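PDB 3NHV: BH2092 protein from Bacillus halodurans, which is of unknown function but has a rhodanese-like domain, a fold that in related proteins often serves sulfur transfer. Local coordinates for residues His49-Ile54 and Glu109-Glu114; Asn59-Asp64 and Ala95-Arg100. One frame throughout, in Å; residues are numbered along the deposited sequence.

Interaction 1. Residues His49-Ile54 and Glu109-Glu114; sequences HIPTAI and EYWRKE
Ile50 lies against one face of the Trp111 indole, and this single pairing carries most of the contact between the loop 49-54 and the end of helix 107-113. Two branches of the isoleucine share the ring. Ile50 CG1 stands over the pyrrole part, 4.2 Å from the centroid of the Trp111 five-membered ring and only 8° off its normal, a CH-pi contact. Ile50 CG2 sits farther along the indole, toward the rim, where it comes within 4.1 Å of Trp111 CZ2. With CG1 beside the backbone N (chi1 -61°) and CG2 anti to it, both branches face the ring and the isoleucine lies slantwise over the indole. On the helix, Trp111 turns CG anti to its own backbone N (chi1 167°), which sends the indole out toward the loop. Pro51 adds a lighter touch: its CD approaches Trp111 NE1 obliquely at 4.5 Å. The indole N-H is not spent on 49-54, since NE1 donates to the backbone O of Glu117. That bond ties down the polar corner of a buried ring and helps to fix its rotation. Ile50 and Pro51 begin a type II turn running to Ala53, closed by a weak bond from Ala53 N to Ile50 O at 3.1 Å. The backbone N of Ile50 is bonded to the hydroxyl of Tyr78, at the end of strand 74-78. The loop links helix 42-47 to strand 54-55, outermost in this chain's parallel sheet, while Trp111 also packs on Ile20 and Leu23 of helix 20-28 and on Met132 of the second subunit.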
ATOM      1  N   HIS B  49       6.376 -18.781   8.021  1.00 51.54           N
ATOM      2  CA  HIS B  49       6.317 -17.545   8.784  1.00 52.26           C
ATOM      3  C   HIS B  49       7.672 -16.859   8.912  1.00 50.08           C
ATOM      4  O   HIS B  49       8.698 -17.401   8.514  1.00 49.91           O
ATOM      5  CB  HIS B  49       5.715 -17.800  10.173  1.00 52.52           C
ATOM      6  CG  HIS B  49       6.524 -18.722  11.035  1.00 62.01           C
ATOM      7  ND1 HIS B  49       7.768 -18.386  11.522  1.00 65.66           N
ATOM      8  CD2 HIS B  49       6.245 -19.952  11.530  1.00 60.06           C
ATOM      9  CE1 HIS B  49       8.221 -19.369  12.283  1.00 68.81           C
ATOM     10  NE2 HIS B  49       7.315 -20.330  12.304  1.00 61.31           N
ATOM     11  N   ILE B  50       7.668 -15.656   9.470  1.00 47.13           N
ATOM     12  CA  ILE B  50       8.894 -14.896   9.634  1.00 45.70           C
ATOM     13  C   ILE B  50       9.660 -15.288  10.887  1.00 44.58           C
ATOM     14  O   ILE B  50       9.094 -15.402  11.968  1.00 45.31           O
ATOM     15  CB  ILE B  50       8.599 -13.392   9.708  1.00 41.01           C
ATOM     16  CG1 ILE B  50       7.940 -12.933   8.416  1.00 31.45           C
ATOM     17  CG2 ILE B  50       9.891 -12.620   9.962  1.00 46.25           C
ATOM     18  CD1 ILE B  50       7.500 -11.506   8.454  1.00 37.00           C
ATOM     19  N   PRO B  51      10.973 -15.488  10.756  1.00 43.26           N
ATOM     20  CA  PRO B  51      11.795 -15.866  11.905  1.00 45.62           C
ATOM     21  C   PRO B  51      11.586 -14.971  13.133  1.00 46.54           C
ATOM     22  O   PRO B  51      11.453 -13.754  13.013  1.00 46.67           O
ATOM     23  CB  PRO B  51      13.210 -15.778  11.344  1.00 44.60           C
ATOM     24  CG  PRO B  51      13.021 -16.231   9.930  1.00 41.48           C
ATOM     25  CD  PRO B  51      11.765 -15.492   9.513  1.00 38.46           C
ATOM     26  N   THR B  52      11.567 -15.599  14.306  1.00 48.14           N
ATOM     27  CA  THR B  52      11.375 -14.940  15.604  1.00 48.95           C
ATOM     28  C   THR B  52       9.949 -14.448  15.832  1.00 45.98           C
ATOM     29  O   THR B  52       9.690 -13.690  16.760  1.00 44.14           O
ATOM     30  CB  THR B  52      12.339 -13.736  15.810  1.00 53.01           C
ATOM     31  OG1 THR B  52      11.889 -12.612  15.040  1.00 51.22           O
ATOM     32  CG2 THR B  52      13.759 -14.107  15.397  1.00 51.36           C
ATOM     33  N   ALA B  53       9.018 -14.900  15.003  1.00 42.48           N
ATOM     34  CA  ALA B  53       7.641 -14.466  15.136  1.00 45.81           C
ATOM     35  C   ALA B  53       6.725 -15.488  15.801  1.00 52.84           C
ATOM     36  O   ALA B  53       6.775 -16.682  15.496  1.00 51.94           O
ATOM     37  CB  ALA B  53       7.089 -14.104  13.768  1.00 51.03           C
ATOM     38  N   ILE B  54       5.873 -15.004  16.701  1.00 49.96           N
ATOM     39  CA  ILE B  54       4.921 -15.859  17.399  1.00 51.00           C
ATOM     40  C   ILE B  54       3.578 -15.810  16.685  1.00 50.51           C
ATOM     41  O   ILE B  54       3.250 -14.814  16.043  1.00 57.76           O
ATOM     42  CB  ILE B  54       4.695 -15.393  18.838  1.00 52.15           C
ATOM     43  CG1 ILE B  54       4.218 -13.942  18.842  1.00 48.78           C
ATOM     44  CG2 ILE B  54       5.979 -15.538  19.640  1.00 55.94           C
ATOM     45  CD1 ILE B  54       4.017 -13.379  20.217  1.00 47.04           C
ATOM     46  N   GLU B 109       4.464 -11.517   2.129  1.00 38.57           N
ATOM     47  CA  GLU B 109       4.594 -11.584   0.697  1.00 42.56           C
ATOM     48  C   GLU B 109       5.872 -10.873   0.256  1.00 44.72           C
ATOM     49  O   GLU B 109       6.736 -11.469  -0.374  1.00 54.77           O
ATOM     50  CB  GLU B 109       3.397 -10.938   0.020  1.00 40.12           C
ATOM     51  CG  GLU B 109       3.587 -10.827  -1.468  1.00 44.73           C
ATOM     52  CD  GLU B 109       2.512 -10.015  -2.134  1.00 47.47           C
ATOM     53  OE1 GLU B 109       2.704  -9.663  -3.315  1.00 49.22           O
ATOM     54  OE2 GLU B 109       1.481  -9.736  -1.480  1.00 53.00           O
ATOM     55  N   TYR B 110       6.007  -9.598   0.594  1.00 43.40           N
ATOM     56  CA  TYR B 110       7.197  -8.871   0.192  1.00 46.08           C
ATOM     57  C   TYR B 110       8.434  -9.233   1.002  1.00 47.58           C
ATOM     58  O   TYR B 110       9.556  -8.919   0.607  1.00 53.75           O
ATOM     59  CB  TYR B 110       6.923  -7.364   0.214  1.00 46.74           C
ATOM     60  CG  TYR B 110       6.347  -6.872  -1.101  1.00 62.64           C
ATOM     61  CD1 TYR B 110       7.189  -6.458  -2.143  1.00 61.58           C
ATOM     62  CD2 TYR B 110       4.966  -6.895  -1.342  1.00 57.48           C
ATOM     63  CE1 TYR B 110       6.673  -6.086  -3.390  1.00 56.01           C
ATOM     64  CE2 TYR B 110       4.444  -6.525  -2.590  1.00 55.68           C
ATOM     65  CZ  TYR B 110       5.305  -6.126  -3.603  1.00 54.94           C
ATOM     66  OH  TYR B 110       4.802  -5.782  -4.835  1.00 66.26           O
ATOM     67  N   TRP B 111       8.240  -9.915   2.125  1.00 51.60           N
ATOM     68  CA  TRP B 111       9.371 -10.332   2.942  1.00 46.16           C
ATOM     69  C   TRP B 111      10.113 -11.418   2.179  1.00 49.69           C
ATOM     70  O   TRP B 111      11.346 -11.435   2.124  1.00 47.18           O
ATOM     71  CB  TRP B 111       8.896 -10.876   4.285  1.00 47.03           C
ATOM     72  CG  TRP B 111       9.966 -11.580   5.018  1.00 47.41           C
ATOM     73  CD1 TRP B 111      10.295 -12.899   4.916  1.00 42.25           C
ATOM     74  CD2 TRP B 111      10.917 -10.994   5.913  1.00 46.22           C
ATOM     75  NE1 TRP B 111      11.396 -13.172   5.687  1.00 42.27           N
ATOM     76  CE2 TRP B 111      11.799 -12.024   6.311  1.00 44.34           C
ATOM     77  CE3 TRP B 111      11.112  -9.702   6.413  1.00 39.88           C
ATOM     78  CZ2 TRP B 111      12.863 -11.798   7.190  1.00 46.44           C
ATOM     79  CZ3 TRP B 111      12.171  -9.474   7.288  1.00 43.53           C
ATOM     80  CH2 TRP B 111      13.034 -10.518   7.667  1.00 41.93           C
ATOM     81  N   ARG B 112       9.344 -12.323   1.584  1.00 47.80           N
ATOM     82  CA  ARG B 112       9.908 -13.412   0.808  1.00 47.26           C
ATOM     83  C   ARG B 112      10.419 -12.891  -0.537  1.00 45.93           C
ATOM     84  O   ARG B 112      11.479 -13.304  -0.995  1.00 53.87           O
ATOM     85  CB  ARG B 112       8.855 -14.512   0.611  1.00 55.13           C
ATOM     86  CG  ARG B 112       8.433 -15.216   1.901  1.00 52.56           C
ATOM     87  CD  ARG B 112       7.199 -16.072   1.678  1.00 51.20           C
ATOM     88  NE  ARG B 112       7.455 -17.138   0.717  1.00 56.25           N
ATOM     89  CZ  ARG B 112       6.520 -17.919   0.183  1.00 59.89           C
ATOM     90  NH1 ARG B 112       5.243 -17.767   0.507  1.00 58.89           N
ATOM     91  NH2 ARG B 112       6.868 -18.858  -0.682  1.00 54.09           N
ATOM     92  N   LYS B 113       9.681 -11.979  -1.165  1.00 41.80           N
ATOM     93  CA  LYS B 113      10.124 -11.418  -2.440  1.00 42.98           C
ATOM     94  C   LYS B 113      11.468 -10.713  -2.256  1.00 44.26           C
ATOM     95  O   LYS B 113      12.329 -10.766  -3.130  1.00 40.80           O
ATOM     96  CB  LYS B 113       9.105 -10.420  -2.995  1.00 37.23           C
ATOM     97  CG  LYS B 113       7.928 -11.054  -3.731  1.00 44.85           C
ATOM     98  CD  LYS B 113       6.987  -9.988  -4.284  1.00 49.31           C
ATOM     99  CE  LYS B 113       5.732 -10.601  -4.897  1.00 62.06           C
ATOM    100  NZ  LYS B 113       4.730  -9.572  -5.330  1.00 57.24           N
ATOM    101  N   GLU B 114      11.651 -10.057  -1.118  1.00 36.76           N
ATOM    102  CA  GLU B 114      12.905  -9.372  -0.869  1.00 41.44           C
ATOM    103  C   GLU B 114      13.977 -10.349  -0.378  1.00 50.81           C
ATOM    104  O   GLU B 114      14.936  -9.968   0.297  1.00 43.63           O
ATOM    105  CB  GLU B 114      12.687  -8.222   0.118  1.00 36.58           C
ATOM    106  CG  GLU B 114      12.120  -6.983  -0.571  1.00 37.52           C
ATOM    107  CD  GLU B 114      11.601  -5.935   0.393  1.00 54.06           C
ATOM    108  OE1 GLU B 114      12.294  -5.636   1.390  1.00 49.99           O
ATOM    109  OE2 GLU B 114      10.499  -5.390   0.141  1.00 52.12           O
TER

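Interaction 2. Residues Asn59-Asp64 and Ala95-Arg100; sequences NKINED and AQLGFR
Leu97, just past helix 86-96, pushes its two methyls against Ile61 and Glu63 of the loop 59-64. Its CG lies beside the backbone N and anti to the carbonyl carbon (chi1 -69°), which carries the fork toward the loop and lets each methyl take a different neighbour. Leu97 CD1 meets Ile61 CG2 at 4.0 Å and also rests 3.8 Å from the backbone O of Asn62. Leu97 CD2 lies 3.7 Å from Glu63 CG. The Glu63 chain, extended beyond CG although its chi1 of -115° is unusual, runs past the leucine in the opposite direction, its atoms from CB to OE1 following CD2. Ile61, buried, presents CG2 to Leu97 while its side chain also packs on Ala90, Lys93 and Phe94 of the same helix. The side-chain oxygen of Asn62 accepts from Thr65 N and, weakly, from Asp64 N. Shortening Leu97 to an alanine would probably open a gap beside Ile61 and leave the Glu63 chain without its apolar support. All of the contact is van der Waals: Leu97 meets the buried Ile61 with one methyl and, with the other, the chain of Glu63, an exposed residue whose carboxylate also touches that methyl.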
ATOM      1  N   ASN B  59      -8.322 -12.718  15.036  1.00 65.78           N
ATOM      2  CA  ASN B  59      -9.591 -12.942  15.714  1.00 69.41           C
ATOM      3  C   ASN B  59      -9.394 -13.527  17.115  1.00 70.74           C
ATOM      4  O   ASN B  59     -10.327 -13.543  17.919  1.00 74.35           O
ATOM      5  CB  ASN B  59     -10.478 -13.862  14.870  1.00 66.02           C
ATOM      6  CG  ASN B  59      -9.770 -15.137  14.462  1.00 78.30           C
ATOM      7  OD1 ASN B  59      -9.353 -15.931  15.312  1.00 81.37           O
ATOM      8  ND2 ASN B  59      -9.621 -15.340  13.154  1.00 76.77           N
ATOM      9  N   LYS B  60      -8.181 -13.992  17.414  1.00 65.14           N
ATOM     10  CA  LYS B  60      -7.894 -14.572  18.729  1.00 58.31           C
ATOM     11  C   LYS B  60      -7.038 -13.669  19.620  1.00 58.94           C
ATOM     12  O   LYS B  60      -6.419 -14.146  20.569  1.00 59.03           O
ATOM     13  CB  LYS B  60      -7.199 -15.935  18.571  1.00 58.46           C
ATOM     14  CG  LYS B  60      -8.050 -17.004  17.890  1.00 69.08           C
ATOM     15  CD  LYS B  60      -9.131 -17.524  18.830  1.00 75.08           C
ATOM     16  CE  LYS B  60     -10.248 -18.257  18.083  1.00 78.84           C
ATOM     17  NZ  LYS B  60     -11.219 -17.325  17.403  1.00 72.35           N
ATOM     18  N   ILE B  61      -7.006 -12.371  19.321  1.00 55.37           N
ATOM     19  CA  ILE B  61      -6.217 -11.420  20.112  1.00 47.31           C
ATOM     20  C   ILE B  61      -7.017 -10.840  21.275  1.00 52.69           C
ATOM     21  O   ILE B  61      -8.080 -10.250  21.079  1.00 52.78           O
ATOM     22  CB  ILE B  61      -5.723 -10.244  19.249  1.00 40.05           C
ATOM     23  CG1 ILE B  61      -4.790 -10.758  18.156  1.00 46.61           C
ATOM     24  CG2 ILE B  61      -5.013  -9.218  20.118  1.00 29.60           C
ATOM     25  CD1 ILE B  61      -4.271  -9.667  17.241  1.00 46.52           C
ATOM     26  N   ASN B  62      -6.486 -10.989  22.485  1.00 56.85           N
ATOM     27  CA  ASN B  62      -7.152 -10.495  23.690  1.00 57.82           C
ATOM     28  C   ASN B  62      -6.190 -10.533  24.862  1.00 56.48           C
ATOM     29  O   ASN B  62      -5.004 -10.822  24.687  1.00 64.02           O
ATOM     30  CB  ASN B  62      -8.356 -11.371  23.999  1.00 62.53           C
ATOM     31  CG  ASN B  62      -8.001 -12.841  24.008  1.00 66.57           C
ATOM     32  OD1 ASN B  62      -7.119 -13.271  24.758  1.00 60.63           O
ATOM     33  ND2 ASN B  62      -8.675 -13.621  23.166  1.00 67.75           N
ATOM     34  N   GLU B  63      -6.694 -10.262  26.062  1.00 51.65           N
ATOM     35  CA  GLU B  63      -5.834 -10.259  27.240  1.00 61.23           C
ATOM     36  C   GLU B  63      -5.303 -11.632  27.660  1.00 59.65           C
ATOM     37  O   GLU B  63      -4.281 -11.722  28.349  1.00 50.23           O
ATOM     38  CB  GLU B  63      -6.549  -9.575  28.412  1.00 59.62           C
ATOM     39  CG  GLU B  63      -5.858  -8.282  28.852  1.00 67.84           C
ATOM     40  CD  GLU B  63      -6.791  -7.302  29.553  1.00 83.36           C
ATOM     41  OE1 GLU B  63      -7.815  -6.888  28.945  1.00 86.91           O
ATOM     42  OE2 GLU B  63      -6.501  -6.933  30.716  1.00 87.29           O
ATOM     43  N   ASP B  64      -5.984 -12.693  27.228  1.00 60.23           N
ATOM     44  CA  ASP B  64      -5.580 -14.065  27.552  1.00 67.74           C
ATOM     45  C   ASP B  64      -4.368 -14.498  26.736  1.00 64.02           C
ATOM     46  O   ASP B  64      -3.452 -15.152  27.234  1.00 62.11           O
ATOM     47  CB  ASP B  64      -6.729 -15.044  27.266  1.00 74.95           C
ATOM     48  CG  ASP B  64      -7.822 -15.002  28.328  1.00 89.20           C
ATOM     49  OD1 ASP B  64      -8.897 -15.618  28.107  1.00 80.55           O
ATOM     50  OD2 ASP B  64      -7.601 -14.361  29.387  1.00 97.09           O
ATOM     51  N   ALA B  95      -3.461  -2.005  20.473  1.00 45.24           N
ATOM     52  CA  ALA B  95      -3.441  -0.655  21.020  1.00 52.26           C
ATOM     53  C   ALA B  95      -4.496  -0.506  22.110  1.00 48.88           C
ATOM     54  O   ALA B  95      -4.327   0.269  23.048  1.00 52.58           O
ATOM     55  CB  ALA B  95      -3.677   0.366  19.915  1.00 53.40           C
ATOM     56  N   GLN B  96      -5.586  -1.249  21.980  1.00 52.27           N
ATOM     57  CA  GLN B  96      -6.654  -1.195  22.966  1.00 57.67           C
ATOM     58  C   GLN B  96      -6.204  -1.900  24.248  1.00 53.69           C
ATOM     59  O   GLN B  96      -6.613  -1.527  25.342  1.00 49.95           O
ATOM     60  CB  GLN B  96      -7.916  -1.848  22.389  1.00 68.06           C
ATOM     61  CG  GLN B  96      -9.145  -1.808  23.288  1.00 81.26           C
ATOM     62  CD  GLN B  96     -10.416  -2.188  22.537  1.00 86.03           C
ATOM     63  OE1 GLN B  96     -10.504  -3.269  21.941  1.00 85.32           O
ATOM     64  NE2 GLN B  96     -11.407  -1.298  22.561  1.00 82.23           N
ATOM     65  N   LEU B  97      -5.341  -2.903  24.106  1.00 52.15           N
ATOM     66  CA  LEU B  97      -4.834  -3.644  25.256  1.00 56.21           C
ATOM     67  C   LEU B  97      -3.704  -2.901  25.970  1.00 54.61           C
ATOM     68  O   LEU B  97      -3.129  -3.414  26.930  1.00 53.49           O
ATOM     69  CB  LEU B  97      -4.346  -5.031  24.820  1.00 54.77           C
ATOM     70  CG  LEU B  97      -5.416  -6.034  24.373  1.00 58.40           C
ATOM     71  CD1 LEU B  97      -4.793  -7.162  23.570  1.00 49.48           C
ATOM     72  CD2 LEU B  97      -6.141  -6.572  25.598  1.00 54.91           C
ATOM     73  N   GLY B  98      -3.383  -1.698  25.494  1.00 58.94           N
ATOM     74  CA  GLY B  98      -2.328  -0.904  26.111  1.00 47.85           C
ATOM     75  C   GLY B  98      -0.921  -1.086  25.553  1.00 52.32           C
ATOM     76  O   GLY B  98       0.018  -0.479  26.060  1.00 55.11           O
ATOM     77  N   PHE B  99      -0.771  -1.911  24.517  1.00 52.14           N
ATOM     78  CA  PHE B  99       0.526  -2.161  23.891  1.00 47.06           C
ATOM     79  C   PHE B  99       0.948  -1.092  22.877  1.00 54.38           C
ATOM     80  O   PHE B  99       0.111  -0.393  22.303  1.00 51.63           O
ATOM     81  CB  PHE B  99       0.520  -3.513  23.163  1.00 48.01           C
ATOM     82  CG  PHE B  99       0.671  -4.703  24.066  1.00 53.42           C
ATOM     83  CD1 PHE B  99      -0.401  -5.561  24.302  1.00 56.11           C
ATOM     84  CD2 PHE B  99       1.891  -4.972  24.678  1.00 57.14           C
ATOM     85  CE1 PHE B  99      -0.254  -6.668  25.138  1.00 57.32           C
ATOM     86  CE2 PHE B  99       2.047  -6.070  25.512  1.00 50.18           C
ATOM     87  CZ  PHE B  99       0.973  -6.920  25.743  1.00 56.40           C
ATOM     88  N   ARG B 100       2.259  -0.967  22.668  1.00 57.22           N
ATOM     89  CA  ARG B 100       2.804  -0.038  21.672  1.00 54.42           C
ATOM     90  C   ARG B 100       2.922  -0.962  20.460  1.00 51.07           C
ATOM     91  O   ARG B 100       3.444  -2.078  20.574  1.00 43.47           O
ATOM     92  CB  ARG B 100       4.182   0.480  22.094  1.00 57.24           C
ATOM     93  CG  ARG B 100       4.186   1.317  23.380  1.00 58.30           C
ATOM     94  CD  ARG B 100       3.745   2.755  23.135  1.00 49.33           C
ATOM     95  NE  ARG B 100       3.644   3.520  24.377  1.00 47.80           N
ATOM     96  CZ  ARG B 100       3.824   4.838  24.460  1.00 54.71           C
ATOM     97  NH1 ARG B 100       4.123   5.535  23.369  1.00 48.09           N
ATOM     98  NH2 ARG B 100       3.706   5.464  25.628  1.00 36.49           N
TER

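Interactions 1 and 2 lie on opposite sides of the chain's centre, their own centres about 22 Å apart, and do not touch. Both lie within the rhodanese-like domain, but interaction 1 packs a loop on a helix, 107-113, and interaction 2 packs one on the residue just after a helix, 86-96. The loops flank strand 54-55, one before it and one after it. Interaction 1 is buried and rests on an aromatic face; interaction 2 is partly buried and grades from aliphatic packing to a charged, exposed side chain. Along the chain, interaction 2 is nested inside the loop that interaction 1 closes. Other residues of the two segments, among them Tyr110 and Gln96, reach the third subunit.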